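Local coordinates for fibrillarin-like pre-rRNA processing protein (Archaeoglobus fulgidus, PDB 1NT2) that transfers methyl groups from S-adenosyl-L-methionine to ribose 2'-hydroxyls of rRNA and tRNA, at sites chosen by a guide RNA within box C/D ribonucleoprotein particles, at residues Leu4-Tyr9 with Ala76-Glu81. Residues are numbered along the deposited sequence; the frame is centred on the assembly and turned at random.
Sequences LMRNVY and ADIVDE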
# COMPACT_ATOMS: atom_id res chain seq x y z
N LEU A 4 -7.49 -61.32 -18.56
CA LEU A 4 -7.97 -60.87 -17.25
C LEU A 4 -9.27 -60.09 -17.33
O LEU A 4 -10.08 -60.12 -16.41
CB LEU A 4 -6.92 -59.98 -16.58
CG LEU A 4 -5.52 -60.51 -16.30
CD1 LEU A 4 -4.57 -59.34 -16.10
CD2 LEU A 4 -5.54 -61.41 -15.08
N MET A 5 -9.45 -59.39 -18.44
CA MET A 5 -10.63 -58.56 -18.61
C MET A 5 -11.29 -58.66 -19.97
O MET A 5 -10.90 -59.46 -20.82
CB MET A 5 -10.27 -57.09 -18.41
CG MET A 5 -9.69 -56.73 -17.05
SD MET A 5 -10.84 -55.72 -16.10
CE MET A 5 -11.55 -54.69 -17.39
N ARG A 6 -12.27 -57.79 -20.14
CA ARG A 6 -13.08 -57.68 -21.34
C ARG A 6 -12.25 -57.81 -22.60
O ARG A 6 -12.46 -58.74 -23.38
CB ARG A 6 -13.83 -56.35 -21.32
CG ARG A 6 -15.27 -56.44 -21.80
CD ARG A 6 -15.33 -56.55 -23.30
NE ARG A 6 -16.70 -56.67 -23.80
CZ ARG A 6 -17.01 -56.64 -25.09
NH1 ARG A 6 -16.06 -56.51 -26.00
NH2 ARG A 6 -18.27 -56.77 -25.47
N ASN A 7 -11.33 -56.89 -22.82
CA ASN A 7 -10.48 -56.99 -23.99
C ASN A 7 -9.06 -56.78 -23.51
O ASN A 7 -8.24 -56.14 -24.17
CB ASN A 7 -10.88 -55.94 -25.04
CG ASN A 7 -12.15 -56.33 -25.79
OD1 ASN A 7 -12.26 -57.44 -26.32
ND2 ASN A 7 -13.11 -55.41 -25.84
N VAL A 8 -8.79 -57.36 -22.35
CA VAL A 8 -7.50 -57.27 -21.69
C VAL A 8 -6.74 -58.59 -21.64
O VAL A 8 -7.21 -59.58 -21.07
CB VAL A 8 -7.68 -56.75 -20.25
CG1 VAL A 8 -6.36 -56.76 -19.52
CG2 VAL A 8 -8.27 -55.35 -20.27
N TYR A 9 -5.56 -58.58 -22.25
CA TYR A 9 -4.70 -59.75 -22.30
C TYR A 9 -3.27 -59.35 -21.94
O TYR A 9 -2.96 -58.16 -21.82
CB TYR A 9 -4.71 -60.35 -23.70
CG TYR A 9 -6.09 -60.70 -24.19
CD1 TYR A 9 -6.87 -61.63 -23.52
CD2 TYR A 9 -6.61 -60.08 -25.32
CE1 TYR A 9 -8.16 -61.93 -23.96
CE2 TYR A 9 -7.90 -60.38 -25.77
CZ TYR A 9 -8.66 -61.31 -25.09
OH TYR A 9 -9.93 -61.61 -25.53
N ALA A 76 -12.05 -47.25 -23.39
CA ALA A 76 -12.87 -47.22 -24.59
C ALA A 76 -12.74 -48.52 -25.38
O ALA A 76 -13.66 -48.90 -26.12
CB ALA A 76 -12.48 -46.04 -25.45
N ASP A 77 -11.61 -49.20 -25.24
CA ASP A 77 -11.40 -50.47 -25.94
C ASP A 77 -12.08 -51.58 -25.16
O ASP A 77 -12.53 -52.57 -25.74
CB ASP A 77 -9.92 -50.80 -26.06
CG ASP A 77 -9.22 -49.96 -27.11
OD1 ASP A 77 -9.91 -49.48 -28.03
OD2 ASP A 77 -7.97 -49.82 -27.01
N ILE A 78 -12.12 -51.42 -23.84
CA ILE A 78 -12.75 -52.39 -22.96
C ILE A 78 -14.26 -52.33 -23.17
O ILE A 78 -14.90 -53.34 -23.45
CB ILE A 78 -12.39 -52.09 -21.50
CG1 ILE A 78 -10.87 -52.13 -21.33
CG2 ILE A 78 -13.07 -53.09 -20.57
CD1 ILE A 78 -10.36 -51.85 -19.92
N VAL A 79 -14.82 -51.13 -23.04
CA VAL A 79 -16.25 -50.91 -23.24
C VAL A 79 -16.47 -50.46 -24.69
O VAL A 79 -16.80 -49.31 -24.95
CB VAL A 79 -16.77 -49.83 -22.26
CG1 VAL A 79 -18.23 -49.52 -22.54
CG2 VAL A 79 -16.61 -50.32 -20.83
N ASP A 80 -16.29 -51.38 -25.64
CA ASP A 80 -16.45 -51.07 -27.06
C ASP A 80 -17.90 -51.03 -27.51
O ASP A 80 -18.22 -50.52 -28.60
CB ASP A 80 -15.70 -52.10 -27.91
CG ASP A 80 -16.08 -53.53 -27.57
OD1 ASP A 80 -15.92 -53.93 -26.40
OD2 ASP A 80 -16.54 -54.25 -28.48
N GLU A 81 -18.78 -51.58 -26.68
CA GLU A 81 -20.21 -51.62 -26.96
C GLU A 81 -20.94 -50.82 -25.89
O GLU A 81 -22.08 -51.14 -25.52
CB GLU A 81 -20.70 -53.08 -26.95
CG GLU A 81 -19.84 -54.06 -27.78
CD GLU A 81 -20.40 -54.32 -29.18
OE1 GLU A 81 -21.53 -54.83 -29.27
OE2 GLU A 81 -19.70 -54.03 -30.17
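Asn7 meets the end of helix 70-78 through its amide nitrogen: ND2 donates to the carbonyl O of Asp77 at 2.9 Å, with an N-H...O angle of 143°. The case illustrates how a helix C-terminus, where backbone carbonyls run out of helical partners, can be met by a side-chain donor from the tight connection between two neighbouring strands. These are strands 3-5 and 8-11 of the N-terminal antiparallel sheet, and Leu4 and Met5 both face Val8 in a classic beta bulge. The closely packed part centres on buried Ile78. Its CG2 lies 3.9 Å from Met5 CE and also borders Arg6 CB, while CG1, anti to the carbonyl carbon (chi1 -59°), sends CD1 on toward Met5 and to Val8 CG2 at 4.1 Å; Trp36 and Leu55 pack on the same side chain. Toward the partly exposed Arg6 and Asp80, with exposed Glu81 outermost, the contact becomes polar. There the Arg6 chain runs past Ile78, and NH1 forms a salt bridge to Asp80 OD1 at 2.6 Å. This oxygen sits over one face of the guanidinium, whose plane is turned 66° from the carboxylate, a one-oxygen contact and not a coplanar, two-pronged bridge. Asn7 ND2 adds a weak bond to the same OD1 at 3.2 Å. The contact thus joins the N-terminal sheet to the Rossmann-like methyltransferase fold, and Arg6 would be expected to stabilise the Asp80 carboxylate and perhaps offset the partial negative charge at the helix C-terminus.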